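Local structure of Non-structural protein 5 (Modoc virus, 2WA2) at residues Val87-Gly92 with Thr142-Phe147; Tyr99-Pro104 with Asn131-Lys136; Ala111-Thr116 with Glu120-Val125. The protein probably methylates the cap of viral RNA at guanine N7 and at a ribose 2'-O, taking the methyl group from S-adenosylmethionine. The protein carries 4 engineered substitutions. One frame throughout, in Å; residues are numbered along the deposited sequence. Where two conformers were deposited one is given.

All three contacts sit on one side of the Rossmann-like sheet, where strands 133-136, 106-112 and 86-89 run parallel and side by side. Their segments come in mirror order along the chain: contact 3 (111-116 with 120-125) lies between the two halves of contact 2 (99-104 with 131-136), and both lie between the halves of contact 1 (87-92 with 142-147). The centres are about 12 Å apart for contacts 1 and 3, 13 Å for contacts 2 and 3, and 15 Å for contacts 1 and 2. Contact 2 packs helix 95-101 against the outermost strand on this side, while contacts 1 and 3 contribute to the S-adenosylmethionine pocket.

Contact 1: residues Val87-Gly92 with Thr142-Phe147; sequences VDLGCG and TKMEPF. Engineered in segment 142-147: T142 (natural residue Arg). With SAM (S-adenosylmethionine), chain C.
Two separate apolar touches, V87 on F147 and L89 on M144, make up this whole interface; no hydrogen bond crosses it, and only about 123 Å² is buried. In the conformer given, V87 CG1 comes to 3.4 Å from F147 CZ, with CE1 just as near. V87 was modelled in two conformers, so the tightness of that approach is doubtful. The valine and the ring pass alongside one another, pointing opposite ways, and the methyl meets the ring obliquely. F147 CG sits between its own backbone N and carbonyl carbon (chi1 56°), which swings the ring back toward the strand. W180 meets the same ring edge-to-face, and K110 makes a cation-pi contact with it.

Two residues further along the strand, toward the cofactor, L89 CD2 lies 4.0 Å from M144 CE. The methionine leaves with CG anti to the backbone N (chi1 -157°) and then bends at its sulfur, bringing the terminal methyl round to the leucine. Y112 packs on L89, M144 and F147 alike. D88, between V87 and L89, points elsewhere and gives OD2 a hydrogen bond to S97.

Beyond the strand the chain turns along the cofactor. G90 CA is 3.4 Å from SAM O4', and C91 O is 3.5 Å from SAM CA. At the other end of the ligand, the engineered T142 sets CG2 3.6 Å from SAM N6. The sequence DLGCG, from D88 to G92, is the glycine-rich first motif marking the S-adenosylmethionine site of Rossmann-like methyltransferases.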
# COMPACT_ATOMS: atom_id res chain seq x y z
N VAL A 87 -10.32 0.41 9.31
CA VAL A 87 -9.88 1.78 9.01
C VAL A 87 -9.20 1.82 7.65
O VAL A 87 -8.49 0.88 7.26
CB VAL A 87 -8.98 2.44 10.11
CG1 VAL A 87 -9.80 2.80 11.32
CG2 VAL A 87 -7.76 1.59 10.48
N ASP A 88 -9.49 2.87 6.90
CA ASP A 88 -8.87 3.05 5.60
C ASP A 88 -8.16 4.40 5.66
O ASP A 88 -8.78 5.46 5.53
CB ASP A 88 -9.90 2.96 4.48
CG ASP A 88 -9.28 3.05 3.09
OD1 ASP A 88 -8.03 3.01 2.99
OD2 ASP A 88 -10.02 3.22 2.10
N LEU A 89 -6.86 4.34 5.93
CA LEU A 89 -6.03 5.53 6.04
C LEU A 89 -5.50 5.97 4.69
O LEU A 89 -4.86 5.18 3.97
CB LEU A 89 -4.90 5.30 7.05
CG LEU A 89 -5.42 4.83 8.43
CD1 LEU A 89 -4.29 4.33 9.27
CD2 LEU A 89 -6.24 5.93 9.19
N GLY A 90 -5.77 7.22 4.32
CA GLY A 90 -5.39 7.70 2.99
C GLY A 90 -6.33 7.11 1.96
O GLY A 90 -5.91 6.46 1.02
N CYS A 91 -7.63 7.32 2.15
CA CYS A 91 -8.61 6.62 1.32
C CYS A 91 -8.74 7.20 -0.08
O CYS A 91 -9.22 6.52 -1.01
CB CYS A 91 -9.97 6.54 2.06
SG CYS A 91 -10.89 8.11 2.10
N GLY A 92 -8.30 8.45 -0.27
CA GLY A 92 -8.48 9.12 -1.56
C GLY A 92 -9.92 9.02 -2.03
O GLY A 92 -10.86 9.30 -1.25
N THR A 142 -1.30 11.10 9.52
CA THR A 142 -0.06 11.00 10.28
C THR A 142 -0.16 11.64 11.67
O THR A 142 0.74 11.43 12.51
CB THR A 142 1.18 11.59 9.55
OG1 THR A 142 1.08 13.02 9.54
CG2 THR A 142 1.32 11.05 8.11
N LYS A 143 -1.23 12.40 11.91
CA LYS A 143 -1.44 13.11 13.17
C LYS A 143 -2.71 12.64 13.89
O LYS A 143 -3.18 13.29 14.82
CB LYS A 143 -1.50 14.63 12.91
CG LYS A 143 -0.32 15.22 12.09
CD LYS A 143 0.93 15.40 12.94
CE LYS A 143 2.14 15.75 12.09
NZ LYS A 143 2.73 14.50 11.55
N MET A 144 -3.28 11.53 13.47
CA MET A 144 -4.50 11.04 14.08
C MET A 144 -4.17 10.06 15.20
O MET A 144 -3.25 9.23 15.11
CB MET A 144 -5.39 10.39 13.02
CG MET A 144 -6.92 10.28 13.29
SD MET A 144 -7.69 9.20 12.02
CE MET A 144 -6.58 9.57 10.74
N GLU A 145 -4.92 10.18 16.28
CA GLU A 145 -4.89 9.25 17.37
C GLU A 145 -5.42 7.88 16.90
O GLU A 145 -6.54 7.79 16.36
CB GLU A 145 -5.76 9.83 18.50
CG GLU A 145 -6.05 8.90 19.66
CD GLU A 145 -4.94 8.87 20.68
OE1 GLU A 145 -5.17 8.29 21.76
OE2 GLU A 145 -3.85 9.41 20.42
N PRO A 146 -4.62 6.80 17.07
CA PRO A 146 -5.17 5.49 16.71
C PRO A 146 -6.38 5.21 17.59
O PRO A 146 -6.44 5.72 18.73
CB PRO A 146 -4.03 4.51 17.06
CG PRO A 146 -2.83 5.35 17.12
CD PRO A 146 -3.27 6.68 17.63
N PHE A 147 -7.34 4.45 17.06
CA PHE A 147 -8.46 3.98 17.85
C PHE A 147 -8.75 2.54 17.49
O PHE A 147 -8.04 1.96 16.65
CB PHE A 147 -9.69 4.85 17.62
CG PHE A 147 -10.11 4.94 16.19
CD1 PHE A 147 -10.73 3.87 15.55
CD2 PHE A 147 -9.88 6.11 15.46
CE1 PHE A 147 -11.11 3.96 14.25
CE2 PHE A 147 -10.26 6.19 14.14
CZ PHE A 147 -10.88 5.12 13.53
N SAM C . -6.69 3.12 -1.85
CA SAM C . -7.04 4.31 -2.69
C SAM C . -8.24 3.99 -3.60
O SAM C . -8.58 2.81 -3.74
OXT SAM C . -8.87 4.86 -4.21
CB SAM C . -5.85 4.73 -3.55
CG SAM C . -4.71 5.35 -2.75
SD SAM C . -5.07 7.10 -2.54
CE SAM C . -4.33 7.72 -4.09
C5' SAM C . -3.77 7.65 -1.42
C4' SAM C . -4.32 8.91 -0.73
O4' SAM C . -3.66 9.17 0.48
C3' SAM C . -4.11 10.15 -1.60
O3' SAM C . -5.37 10.52 -2.09
C2' SAM C . -3.58 11.21 -0.66
O2' SAM C . -4.34 12.39 -0.79
C1' SAM C . -3.79 10.56 0.71
N9 SAM C . -2.83 11.01 1.72
C8 SAM C . -1.48 11.20 1.54
N7 SAM C . -0.95 11.60 2.70
C5 SAM C . -1.96 11.69 3.60
C6 SAM C . -1.99 12.06 4.95
N6 SAM C . -0.90 12.44 5.59
N1 SAM C . -3.20 12.01 5.62
C2 SAM C . -4.35 11.63 4.98
N3 SAM C . -4.34 11.26 3.65
C4 SAM C . -3.15 11.31 2.99

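Contact 2: residues Tyr99-Pro104 with Asn131-Lys136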
# COMPACT_ATOMS: atom_id res chain seq x y z
N TYR A 99 -14.60 -1.45 -1.44
CA TYR A 99 -14.28 -2.86 -1.49
C TYR A 99 -14.50 -3.51 -0.13
O TYR A 99 -15.25 -4.49 -0.02
CB TYR A 99 -12.87 -3.14 -2.03
CG TYR A 99 -12.64 -4.62 -2.10
CD1 TYR A 99 -13.17 -5.38 -3.15
CD2 TYR A 99 -11.97 -5.29 -1.08
CE1 TYR A 99 -12.99 -6.77 -3.20
CE2 TYR A 99 -11.78 -6.68 -1.12
CZ TYR A 99 -12.31 -7.41 -2.17
OH TYR A 99 -12.11 -8.78 -2.18
N ALA A 100 -13.87 -2.95 0.91
CA ALA A 100 -13.99 -3.46 2.26
C ALA A 100 -15.46 -3.53 2.69
O ALA A 100 -15.86 -4.51 3.29
CB ALA A 100 -13.20 -2.59 3.23
N ALA A 101 -16.23 -2.49 2.39
CA ALA A 101 -17.63 -2.40 2.83
C ALA A 101 -18.55 -3.48 2.22
O ALA A 101 -19.65 -3.78 2.76
CB ALA A 101 -18.19 -1.00 2.55
N SER A 102 -18.12 -4.07 1.11
CA SER A 102 -18.86 -5.15 0.48
C SER A 102 -18.51 -6.56 1.00
O SER A 102 -19.15 -7.54 0.60
CB SER A 102 -18.71 -5.08 -1.04
OG SER A 102 -17.39 -5.43 -1.42
N GLN A 103 -17.55 -6.66 1.92
CA GLN A 103 -17.12 -7.97 2.43
C GLN A 103 -17.89 -8.47 3.67
O GLN A 103 -18.27 -7.68 4.53
CB GLN A 103 -15.61 -7.99 2.67
CG GLN A 103 -14.82 -7.71 1.40
CD GLN A 103 -15.15 -8.69 0.28
OE1 GLN A 103 -15.00 -9.90 0.44
NE2 GLN A 103 -15.61 -8.16 -0.85
N PRO A 104 -18.12 -9.81 3.77
CA PRO A 104 -19.12 -10.33 4.72
C PRO A 104 -18.76 -10.10 6.19
O PRO A 104 -19.66 -9.91 7.01
CB PRO A 104 -19.13 -11.83 4.42
CG PRO A 104 -17.77 -12.12 3.85
CD PRO A 104 -17.47 -10.90 3.02
N ASN A 131 -23.44 2.20 3.07
CA ASN A 131 -23.96 2.74 4.33
C ASN A 131 -23.10 2.36 5.52
O ASN A 131 -23.26 2.90 6.62
CB ASN A 131 -25.40 2.24 4.58
CG ASN A 131 -25.56 0.76 4.25
OD1 ASN A 131 -25.46 0.35 3.09
ND2 ASN A 131 -25.82 -0.04 5.28
N LEU A 132 -22.20 1.40 5.31
CA LEU A 132 -21.27 0.99 6.33
C LEU A 132 -20.04 1.92 6.43
O LEU A 132 -19.29 1.86 7.41
CB LEU A 132 -20.83 -0.45 6.08
CG LEU A 132 -21.96 -1.50 6.04
CD1 LEU A 132 -21.40 -2.91 5.89
CD2 LEU A 132 -22.84 -1.40 7.29
N ILE A 133 -19.86 2.78 5.43
CA ILE A 133 -18.68 3.67 5.39
C ILE A 133 -18.99 5.06 5.92
O ILE A 133 -20.05 5.62 5.62
CB ILE A 133 -18.08 3.82 3.95
CG1 ILE A 133 -17.90 2.45 3.30
CG2 ILE A 133 -16.70 4.53 4.00
CD1 ILE A 133 -17.94 2.48 1.78
N THR A 134 -18.06 5.57 6.74
CA THR A 134 -17.97 6.98 7.09
C THR A 134 -16.70 7.55 6.48
O THR A 134 -15.58 7.17 6.88
CB THR A 134 -17.92 7.19 8.61
OG1 THR A 134 -19.09 6.61 9.20
CG2 THR A 134 -17.85 8.68 8.94
N PHE A 135 -16.87 8.46 5.52
CA PHE A 135 -15.73 9.14 4.91
C PHE A 135 -15.47 10.43 5.67
O PHE A 135 -16.42 11.19 5.95
CB PHE A 135 -15.97 9.46 3.44
CG PHE A 135 -15.88 8.28 2.55
CD1 PHE A 135 -14.64 7.74 2.22
CD2 PHE A 135 -17.01 7.73 1.98
CE1 PHE A 135 -14.55 6.63 1.36
CE2 PHE A 135 -16.93 6.64 1.13
CZ PHE A 135 -15.68 6.09 0.82
N LYS A 136 -14.21 10.64 6.02
CA LYS A 136 -13.79 11.91 6.54
C LYS A 136 -12.60 12.51 5.77
O LYS A 136 -11.48 12.01 5.86
CB LYS A 136 -13.52 11.84 8.05
CG LYS A 136 -13.61 13.24 8.72
CD LYS A 136 -14.66 13.28 9.85
CE LYS A 136 -14.11 12.73 11.20
NZ LYS A 136 -12.87 13.42 11.78
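I133, which packs on A101 across the contact, also lays its CG2 methyl over one face of the F135 ring, 3.5 Å above the plane and displaced toward the rim. Around that ring, F135 CD1 comes to 3.6 Å from P122 CB, and Y98 meets it with the planes inclined. On the helix side a second ring is covered from within its own segment: Q103 NE2 stands over one face of Y99, also near the rim, while the phenol OH is hydrogen-bonded to D75.

These groups belong to a Rossmann-like beta-alpha-beta layer. Helix 95-101 connects the parallel strands 86-89 and 106-112, and it also covers 133-136, the outermost strand on this side of the sheet, with S97 and Y98 packing on it beside A101. The centre of the contact is A101, a buried alanine whose CB points toward the other segment. Its CB is 3.5 Å from I133 CG1, and the CD1 methyl follows almost as closely. With chi1 at -48°, I133 holds CG1 anti to its carbonyl carbon and CG2 anti to its backbone N, and this split lets one branch meet the alanine while the other covers F135. L132 lies beside them: its CD1 methyl is 3.7 Å from A101 O, and the CB atoms of A101 and L132 are 4.4 Å apart.

No hydrogen bond crosses between the segments; those of 99-104 stay local. Y99 O takes two donors from one residue, S102 N and S102 OG. The hydroxyl bond, S102 OG to Y99 O, is 2.7 Å long, with a C=O...donor angle of 135° and the donor tilted 18° from the carbonyl plane.

Contact 3: residues Ala111-Thr116 with Glu120-Val125; sequences AYTLGT and EKPRLV. With SAM (S-adenosylmethionine), chain C.
T113, just after strand residues A111 and Y112, is the first to meet the loop: its CG2 lies 3.8 Å from E120 O and 3.9 Å from P122 CD. With OG1 anti to the backbone N (chi1 -155°), it turns the hydroxyl the other way, to a water 2.6 Å from T113 OG1. L114 turns to the cofactor. Its backbone N is 3.1 Å from SAM N3, and L114 CG rides over a face of the adenine, 3.8 Å from SAM C6.

G115, at positive phi, brings CA close to the E120 carbonyl and gives its N-H to the same water. That water donates to E120 O at 2.7 Å and also bonds both ribose hydroxyls, SAM O2' and O3', tying ligand and loop together through a single water. K121 folds back, bent at its last torsion, so that NZ makes a weak bond of 3.3 Å to G115 O, which K138 NZ also binds; the carbonyl of T116 lies a little farther from the same amine. The E120 carboxylate forms a salt bridge with R93.

The loop after strand 106-112, the second in the chain, lines the adenosine part of the S-adenosylmethionine pocket, as in Rossmann-like methyltransferases; here a water bridges it to the ribose.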
# COMPACT_ATOMS: atom_id res chain seq x y z
N ALA A 111 -13.05 5.75 7.01
CA ALA A 111 -12.16 6.15 5.93
C ALA A 111 -11.70 7.62 6.09
O ALA A 111 -12.50 8.50 6.42
CB ALA A 111 -12.88 5.95 4.59
N TYR A 112 -10.40 7.85 5.89
CA TYR A 112 -9.79 9.16 6.17
C TYR A 112 -8.85 9.57 5.05
O TYR A 112 -8.06 8.75 4.57
CB TYR A 112 -9.03 9.11 7.52
CG TYR A 112 -9.91 8.75 8.67
CD1 TYR A 112 -10.63 9.74 9.36
CD2 TYR A 112 -10.08 7.41 9.06
CE1 TYR A 112 -11.47 9.40 10.43
CE2 TYR A 112 -10.92 7.06 10.14
CZ TYR A 112 -11.61 8.05 10.80
OH TYR A 112 -12.44 7.74 11.86
N THR A 113 -8.91 10.83 4.63
CA THR A 113 -7.97 11.31 3.63
C THR A 113 -7.80 12.83 3.71
O THR A 113 -8.65 13.53 4.27
CB THR A 113 -8.39 10.82 2.21
OG1 THR A 113 -7.24 10.76 1.35
CG2 THR A 113 -9.53 11.66 1.62
N LEU A 114 -6.68 13.31 3.19
CA LEU A 114 -6.37 14.74 3.20
C LEU A 114 -7.42 15.54 2.44
O LEU A 114 -8.02 16.45 2.99
CB LEU A 114 -5.02 14.98 2.57
CG LEU A 114 -3.76 15.09 3.41
CD1 LEU A 114 -2.70 15.61 2.46
CD2 LEU A 114 -3.92 16.06 4.60
N GLY A 115 -7.62 15.21 1.16
CA GLY A 115 -8.71 15.78 0.36
C GLY A 115 -8.54 17.27 0.17
O GLY A 115 -9.49 17.96 -0.19
N THR A 116 -7.34 17.77 0.42
CA THR A 116 -7.05 19.20 0.26
C THR A 116 -6.69 19.47 -1.20
O THR A 116 -6.73 18.55 -2.00
CB THR A 116 -5.95 19.68 1.20
OG1 THR A 116 -4.80 18.86 1.05
CG2 THR A 116 -6.41 19.65 2.67
N GLU A 120 -7.01 13.71 -3.95
CA GLU A 120 -8.28 13.04 -4.22
C GLU A 120 -9.24 13.15 -3.04
O GLU A 120 -8.84 12.93 -1.90
CB GLU A 120 -8.06 11.56 -4.54
CG GLU A 120 -7.18 11.28 -5.75
CD GLU A 120 -7.70 11.94 -7.01
OE1 GLU A 120 -8.94 11.93 -7.21
OE2 GLU A 120 -6.87 12.46 -7.79
N LYS A 121 -10.49 13.46 -3.34
CA LYS A 121 -11.57 13.49 -2.35
C LYS A 121 -12.42 12.23 -2.54
O LYS A 121 -12.51 11.71 -3.65
CB LYS A 121 -12.46 14.73 -2.54
CG LYS A 121 -11.78 16.04 -2.21
CD LYS A 121 -12.58 17.22 -2.74
CE LYS A 121 -11.69 18.45 -2.78
NZ LYS A 121 -10.35 18.18 -3.42
N PRO A 122 -13.05 11.73 -1.46
CA PRO A 122 -13.89 10.55 -1.62
C PRO A 122 -14.97 10.76 -2.67
O PRO A 122 -15.51 11.86 -2.81
CB PRO A 122 -14.48 10.34 -0.22
CG PRO A 122 -13.53 10.99 0.68
CD PRO A 122 -13.00 12.18 -0.06
N ARG A 123 -15.21 9.70 -3.44
CA ARG A 123 -16.20 9.68 -4.51
C ARG A 123 -17.36 8.82 -3.99
O ARG A 123 -17.24 7.59 -3.95
CB ARG A 123 -15.59 9.03 -5.77
CG ARG A 123 -16.40 9.17 -7.06
CD ARG A 123 -15.76 10.20 -8.01
NE ARG A 123 -16.61 10.48 -9.18
CZ ARG A 123 -16.47 11.52 -10.01
NH1 ARG A 123 -15.51 12.42 -9.82
NH2 ARG A 123 -17.31 11.66 -11.03
N LEU A 124 -18.45 9.47 -3.59
CA LEU A 124 -19.64 8.76 -3.09
C LEU A 124 -20.40 8.02 -4.19
O LEU A 124 -20.73 8.60 -5.24
CB LEU A 124 -20.57 9.70 -2.33
CG LEU A 124 -20.01 10.54 -1.17
CD1 LEU A 124 -21.12 11.13 -0.33
CD2 LEU A 124 -19.04 9.76 -0.28
N VAL A 125 -20.63 6.73 -3.98
CA VAL A 125 -21.46 5.93 -4.88
C VAL A 125 -22.45 5.07 -4.11
O VAL A 125 -22.32 4.88 -2.90
CB VAL A 125 -20.65 5.03 -5.88
CG1 VAL A 125 -20.01 5.87 -7.00
CG2 VAL A 125 -19.63 4.16 -5.17
N SAM C . -6.69 3.12 -1.85
CA SAM C . -7.04 4.31 -2.69
C SAM C . -8.24 3.99 -3.60
O SAM C . -8.58 2.81 -3.74
OXT SAM C . -8.87 4.86 -4.21
CB SAM C . -5.85 4.73 -3.55
CG SAM C . -4.71 5.35 -2.75
SD SAM C . -5.07 7.10 -2.54
CE SAM C . -4.33 7.72 -4.09
C5' SAM C . -3.77 7.65 -1.42
C4' SAM C . -4.32 8.91 -0.73
O4' SAM C . -3.66 9.17 0.48
C3' SAM C . -4.11 10.15 -1.60
O3' SAM C . -5.37 10.52 -2.09
C2' SAM C . -3.58 11.21 -0.66
O2' SAM C . -4.34 12.39 -0.79
C1' SAM C . -3.79 10.56 0.71
N9 SAM C . -2.83 11.01 1.72
C8 SAM C . -1.48 11.20 1.54
N7 SAM C . -0.95 11.60 2.70
C5 SAM C . -1.96 11.69 3.60
C6 SAM C . -1.99 12.06 4.95
N6 SAM C . -0.90 12.44 5.59
N1 SAM C . -3.20 12.01 5.62
C2 SAM C . -4.35 11.63 4.98
N3 SAM C . -4.34 11.26 3.65
C4 SAM C . -3.15 11.31 2.99
O HOH W 1 -6.75 12.79 -0.26